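Local structure of exported gluconolactonase (Xanthomonas campestris pv. campestris, 3DR2) at residues A[90-95]-A[136-141]; A[141-146]-A[171-176]. The protein probably hydrolyses gluconolactone to gluconate as a calcium-binding six-bladed beta-propeller enzyme of the SMP-30 family, acting in secondary glucose metabolism. One frame throughout, in Å; residues are numbered along the deposited sequence.

Interaction 1: A[90-95]-A[136-141]; sequences GNAVDA and LIVARD
Leu-136 reaches across to the backbone of 90-93, its CD2 methyl lying 3.5 Å from Gly-90 C and nearly as close to Asn-91 C. Its CG stands between its own backbone N and carbonyl carbon (chi1 78°), which carries the isopropyl end over to the facing strand, where CG also packs 3.8 Å from Ala-92 CB. The carbonyl of the same leucine is tied by water: one molecule donates to Leu-136 O at 2.6 Å and to Asn-91 O at 3.1 Å. No direct hydrogen bond joins the segments; their strands run almost parallel (6°) with axes 6.2 Å apart, too wide for beta pairing, so the two segments meet through apolar side chains and this water. Ile-137 starts away from 90-95, and its side chain comes within about 4 Å of a bound calcium ion. Val-138 closes the seam: its CG2, anti to the carbonyl carbon, rests 3.7 Å from Val-93 O and 4.2 Å from Ala-92 CB, while both methyls approach Asp-94 CA. The Asp-94 carboxylate leads off to a salt bridge with Arg-98. This is blade-to-blade packing of innermost strands in a beta-propeller: strand 88-93 edges the sheet continued by 99-103, whose Val-100 and Cys-102 also touch Leu-136, and strand 136-138 edges the next sheet, backed by 144-147.

Interaction 2: A[141-146]-A[171-176]; sequences DGAIWF and VYRLPP
Arg-173 NH1 donates to Asp-141 OD2 at 2.8 Å in a salt bridge from strand 171-174 to the turn that leads into its antiparallel neighbour 144-146, within one propeller blade. The carboxylate oxygen is met on its syn side and lies in the guanidinium plane, although the two flat groups are turned 43° apart. Arg-173 NH2 has a further partner in Gln-182 on the next strand. Water 2 joins three side chains, donating to Asp-141 OD1 and accepting from Arg-173 NE and Trp-145 NE1. The same OD1 takes the N-H of Ala-143 from above the carboxylate plane, an Asx turn at the bend just before strand 144-146. Four backbone hydrogen bonds follow, two between Ile-144 and Leu-174 and two between Phe-146 and Tyr-172, leaving Trp-145 and Arg-173 as the non-hydrogen-bonded pair. On their face the arginine, extended from CG to NE, runs over the indole: CB sits above the six-membered ring, 4.0 Å from its centroid, and CD comes 3.3 Å from Trp-145 CZ2. Val-171 CG1 meets the indole edge, and Phe-195 and Trp-222 add edge-to-face contacts. On the opposite face of the sheet, Ile-144 CB packs against Leu-174 CB. Beside them the Phe-146 and Tyr-172 rings, planes 25° apart, are slid so far that they barely overlap; Tyr-172 CB lies over one phenyl face, displaced toward the rim, 4.0 Å from the centroid of the Phe-146 ring.

Overall arrangement
Interaction 1 comes first along the chain and closes before interaction 2 opens; Asp-141 ends one segment of interaction 1 and begins one of interaction 2, though it makes contact in the second alone. Their centres lie 8 Å apart on the same side of the chain's centre. Interaction 1 joins neighbouring blades of the propeller, whereas interaction 2 lies inside one of them, the sheet 136-138, 144-147, 169-174, 182-187. Strand 136-138 belongs to the first contact and pairs with 144-147 of the second, where Ile-137 N probably donates to Trp-145 O at 2.9 Å. Stepping outward from the calcium-bearing centre, the chain thus passes from the seam between blades to pairing within a blade, consistent with the propeller's radial build.

Interaction 1: A[90-95]-A[136-141]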
loop_
_atom_site.group_PDB
_atom_site.type_symbol
_atom_site.label_atom_id
_atom_site.label_comp_id
_atom_site.label_asym_id
_atom_site.label_seq_id
_atom_site.Cartn_x
_atom_site.Cartn_y
_atom_site.Cartn_z
ATOM N N GLY A 90 -2.296 9.250 11.968
ATOM C CA GLY A 90 -3.026 10.456 12.308
ATOM C C GLY A 90 -2.334 11.757 11.918
ATOM O O GLY A 90 -1.105 11.832 11.888
ATOM N N ASN A 91 -3.139 12.770 11.591
ATOM C CA ASN A 91 -2.644 14.110 11.255
ATOM C C ASN A 91 -3.491 15.096 12.053
ATOM O O ASN A 91 -4.646 14.809 12.389
ATOM C CB ASN A 91 -2.833 14.456 9.772
ATOM C CG ASN A 91 -2.036 13.567 8.854
ATOM O OD1 ASN A 91 -0.810 13.653 8.784
ATOM N ND2 ASN A 91 -2.735 12.701 8.135
ATOM N N ALA A 92 -2.910 16.255 12.338
ATOM C CA ALA A 92 -3.591 17.321 13.059
ATOM C C ALA A 92 -2.883 18.617 12.693
ATOM O O ALA A 92 -1.814 18.592 12.082
ATOM C CB ALA A 92 -3.522 17.085 14.561
ATOM N N VAL A 93 -3.483 19.745 13.059
ATOM C CA VAL A 93 -2.907 21.049 12.758
ATOM C C VAL A 93 -2.772 21.836 14.050
ATOM O O VAL A 93 -3.743 21.984 14.784
ATOM C CB VAL A 93 -3.807 21.832 11.785
ATOM C CG1 VAL A 93 -3.139 23.154 11.404
ATOM C CG2 VAL A 93 -4.080 20.993 10.550
ATOM N N ASP A 94 -1.575 22.339 14.333
ATOM C CA ASP A 94 -1.381 23.084 15.564
ATOM C C ASP A 94 -1.820 24.538 15.444
ATOM O O ASP A 94 -2.301 24.968 14.397
ATOM C CB ASP A 94 0.074 22.964 16.047
ATOM C CG ASP A 94 1.071 23.702 15.168
ATOM O OD1 ASP A 94 2.283 23.430 15.326
ATOM O OD2 ASP A 94 0.663 24.548 14.344
ATOM N N ALA A 95 -1.680 25.283 16.533
ATOM C CA ALA A 95 -2.091 26.679 16.552
ATOM C C ALA A 95 -1.371 27.538 15.517
ATOM O O ALA A 95 -1.929 28.519 15.026
ATOM C CB ALA A 95 -1.891 27.254 17.946
ATOM N N LEU A 136 -3.897 11.794 16.870
ATOM C CA LEU A 136 -3.524 12.912 17.735
ATOM C C LEU A 136 -4.416 14.124 17.546
ATOM O O LEU A 136 -5.124 14.242 16.543
ATOM C CB LEU A 136 -2.064 13.320 17.481
ATOM C CG LEU A 136 -1.728 14.173 16.249
ATOM C CD1 LEU A 136 -0.222 14.394 16.199
ATOM C CD2 LEU A 136 -2.210 13.491 14.970
ATOM N N ILE A 137 -4.387 15.013 18.537
ATOM C CA ILE A 137 -5.156 16.248 18.509
ATOM C C ILE A 137 -4.312 17.314 19.187
ATOM O O ILE A 137 -3.340 17.004 19.878
ATOM C CB ILE A 137 -6.505 16.122 19.268
ATOM C CG1 ILE A 137 -6.256 15.787 20.743
ATOM C CG2 ILE A 137 -7.373 15.067 18.599
ATOM C CD1 ILE A 137 -7.523 15.712 21.594
ATOM N N VAL A 138 -4.669 18.572 18.972
ATOM C CA VAL A 138 -3.949 19.679 19.583
ATOM C C VAL A 138 -4.934 20.453 20.451
ATOM O O VAL A 138 -5.969 20.905 19.965
ATOM C CB VAL A 138 -3.372 20.624 18.517
ATOM C CG1 VAL A 138 -2.570 21.726 19.188
ATOM C CG2 VAL A 138 -2.500 19.839 17.548
ATOM N N ALA A 139 -4.615 20.590 21.736
ATOM C CA ALA A 139 -5.482 21.308 22.664
ATOM C C ALA A 139 -5.339 22.813 22.479
ATOM O O ALA A 139 -4.408 23.285 21.825
ATOM C CB ALA A 139 -5.150 20.919 24.103
ATOM N N ARG A 140 -6.269 23.569 23.053
ATOM C CA ARG A 140 -6.229 25.019 22.937
ATOM C C ARG A 140 -4.939 25.632 23.475
ATOM O O ARG A 140 -4.541 26.712 23.043
ATOM C CB ARG A 140 -7.435 25.642 23.642
ATOM C CG ARG A 140 -8.701 25.647 22.803
ATOM C CD ARG A 140 -9.744 26.587 23.392
ATOM N NE ARG A 140 -10.425 26.004 24.542
ATOM C CZ ARG A 140 -11.486 25.210 24.447
ATOM N NH1 ARG A 140 -11.987 24.912 23.253
ATOM N NH2 ARG A 140 -12.046 24.715 25.542
ATOM N N ASP A 141 -4.282 24.949 24.408
ATOM C CA ASP A 141 -3.047 25.475 24.973
ATOM C C ASP A 141 -1.804 25.048 24.191
ATOM O O ASP A 141 -0.670 25.274 24.622
ATOM C CB ASP A 141 -2.932 25.081 26.453
ATOM C CG ASP A 141 -2.710 23.593 26.663
ATOM O OD1 ASP A 141 -3.001 22.797 25.748
ATOM O OD2 ASP A 141 -2.252 23.218 27.765
HETATM O O HOH W 1 -6.653 15.342 14.739
#

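Interaction 2: A[141-146]-A[171-176]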
loop_
_atom_site.group_PDB
_atom_site.type_symbol
_atom_site.label_atom_id
_atom_site.label_comp_id
_atom_site.label_asym_id
_atom_site.label_seq_id
_atom_site.Cartn_x
_atom_site.Cartn_y
_atom_site.Cartn_z
ATOM N N ASP A 141 -4.282 24.949 24.408
ATOM C CA ASP A 141 -3.047 25.475 24.973
ATOM C C ASP A 141 -1.804 25.048 24.191
ATOM O O ASP A 141 -0.670 25.274 24.622
ATOM C CB ASP A 141 -2.932 25.081 26.453
ATOM C CG ASP A 141 -2.710 23.593 26.663
ATOM O OD1 ASP A 141 -3.001 22.797 25.748
ATOM O OD2 ASP A 141 -2.252 23.218 27.765
ATOM N N GLY A 142 -2.019 24.427 23.034
ATOM C CA GLY A 142 -0.901 24.010 22.206
ATOM C C GLY A 142 -0.330 22.630 22.466
ATOM O O GLY A 142 0.530 22.166 21.716
ATOM N N ALA A 143 -0.787 21.974 23.526
ATOM C CA ALA A 143 -0.303 20.639 23.855
ATOM C C ALA A 143 -0.827 19.635 22.832
ATOM O O ALA A 143 -1.963 19.742 22.383
ATOM C CB ALA A 143 -0.767 20.242 25.250
ATOM N N ILE A 144 0.011 18.672 22.460
ATOM C CA ILE A 144 -0.393 17.640 21.510
ATOM C C ILE A 144 -0.732 16.384 22.308
ATOM O O ILE A 144 0.099 15.884 23.065
ATOM C CB ILE A 144 0.750 17.300 20.521
ATOM C CG1 ILE A 144 1.060 18.513 19.650
ATOM C CG2 ILE A 144 0.362 16.103 19.647
ATOM C CD1 ILE A 144 2.299 18.349 18.814
ATOM N N TRP A 145 -1.958 15.891 22.145
ATOM C CA TRP A 145 -2.408 14.684 22.833
ATOM C C TRP A 145 -2.487 13.565 21.807
ATOM O O TRP A 145 -2.953 13.783 20.693
ATOM C CB TRP A 145 -3.801 14.882 23.431
ATOM C CG TRP A 145 -3.876 15.843 24.574
ATOM C CD1 TRP A 145 -3.669 17.193 24.537
ATOM C CD2 TRP A 145 -4.222 15.526 25.925
ATOM N NE1 TRP A 145 -3.869 17.738 25.789
ATOM C CE2 TRP A 145 -4.208 16.735 26.657
ATOM C CE3 TRP A 145 -4.543 14.336 26.589
ATOM C CZ2 TRP A 145 -4.504 16.784 28.023
ATOM C CZ3 TRP A 145 -4.839 14.386 27.948
ATOM C CH2 TRP A 145 -4.816 15.605 28.648
ATOM N N PHE A 146 -2.052 12.367 22.174
ATOM C CA PHE A 146 -2.108 11.267 21.219
ATOM C C PHE A 146 -2.252 9.902 21.871
ATOM O O PHE A 146 -2.009 9.741 23.064
ATOM C CB PHE A 146 -0.868 11.304 20.318
ATOM C CG PHE A 146 0.431 11.010 21.033
ATOM C CD1 PHE A 146 0.922 9.709 21.102
ATOM C CD2 PHE A 146 1.191 12.040 21.582
ATOM C CE1 PHE A 146 2.153 9.434 21.699
ATOM C CE2 PHE A 146 2.424 11.782 22.183
ATOM C CZ PHE A 146 2.908 10.474 22.240
ATOM N N VAL A 171 -2.351 7.218 26.563
ATOM C CA VAL A 171 -2.801 8.453 25.942
ATOM C C VAL A 171 -1.782 9.397 26.563
ATOM O O VAL A 171 -1.624 9.413 27.784
ATOM C CB VAL A 171 -4.214 8.876 26.404
ATOM C CG1 VAL A 171 -4.505 10.293 25.924
ATOM C CG2 VAL A 171 -5.260 7.923 25.848
ATOM N N TYR A 172 -1.072 10.150 25.735
ATOM C CA TYR A 172 -0.061 11.070 26.239
ATOM C C TYR A 172 -0.368 12.522 25.924
ATOM O O TYR A 172 -1.142 12.826 25.015
ATOM C CB TYR A 172 1.312 10.764 25.636
ATOM C CG TYR A 172 1.884 9.406 25.949
ATOM C CD1 TYR A 172 1.592 8.302 25.153
ATOM C CD2 TYR A 172 2.762 9.232 27.018
ATOM C CE1 TYR A 172 2.164 7.063 25.405
ATOM C CE2 TYR A 172 3.337 8.003 27.282
ATOM C CZ TYR A 172 3.036 6.920 26.473
ATOM O OH TYR A 172 3.603 5.701 26.739
ATOM N N ARG A 173 0.262 13.413 26.685
ATOM C CA ARG A 173 0.125 14.849 26.482
ATOM C C ARG A 173 1.523 15.430 26.327
ATOM O O ARG A 173 2.372 15.266 27.206
ATOM C CB ARG A 173 -0.572 15.526 27.665
ATOM C CG ARG A 173 -0.584 17.049 27.555
ATOM C CD ARG A 173 -1.374 17.697 28.682
ATOM N NE ARG A 173 -1.406 19.154 28.560
ATOM C CZ ARG A 173 -0.440 19.966 28.981
ATOM N NH1 ARG A 173 -0.555 21.278 28.824
ATOM N NH2 ARG A 173 0.635 19.471 29.573
ATOM N N LEU A 174 1.764 16.103 25.205
ATOM C CA LEU A 174 3.064 16.709 24.949
ATOM C C LEU A 174 2.901 18.214 25.127
ATOM O O LEU A 174 2.266 18.880 24.313
ATOM C CB LEU A 174 3.535 16.398 23.520
ATOM C CG LEU A 174 5.040 16.496 23.229
ATOM C CD1 LEU A 174 5.264 16.405 21.726
ATOM C CD2 LEU A 174 5.609 17.791 23.754
ATOM N N PRO A 175 3.472 18.768 26.207
ATOM C CA PRO A 175 3.396 20.200 26.507
ATOM C C PRO A 175 4.038 21.061 25.426
ATOM O O PRO A 175 5.021 20.657 24.801
ATOM C CB PRO A 175 4.143 20.319 27.836
ATOM C CG PRO A 175 3.968 18.974 28.458
ATOM C CD PRO A 175 4.186 18.053 27.275
ATOM N N PRO A 176 3.490 22.265 25.197
ATOM C CA PRO A 176 4.007 23.198 24.191
ATOM C C PRO A 176 5.272 23.896 24.690
ATOM O O PRO A 176 6.237 24.063 23.946
ATOM C CB PRO A 176 2.848 24.160 24.000
ATOM C CG PRO A 176 2.279 24.246 25.384
ATOM C CD PRO A 176 2.279 22.806 25.840
HETATM O O HOH W 2 -3.487 20.351 27.145
#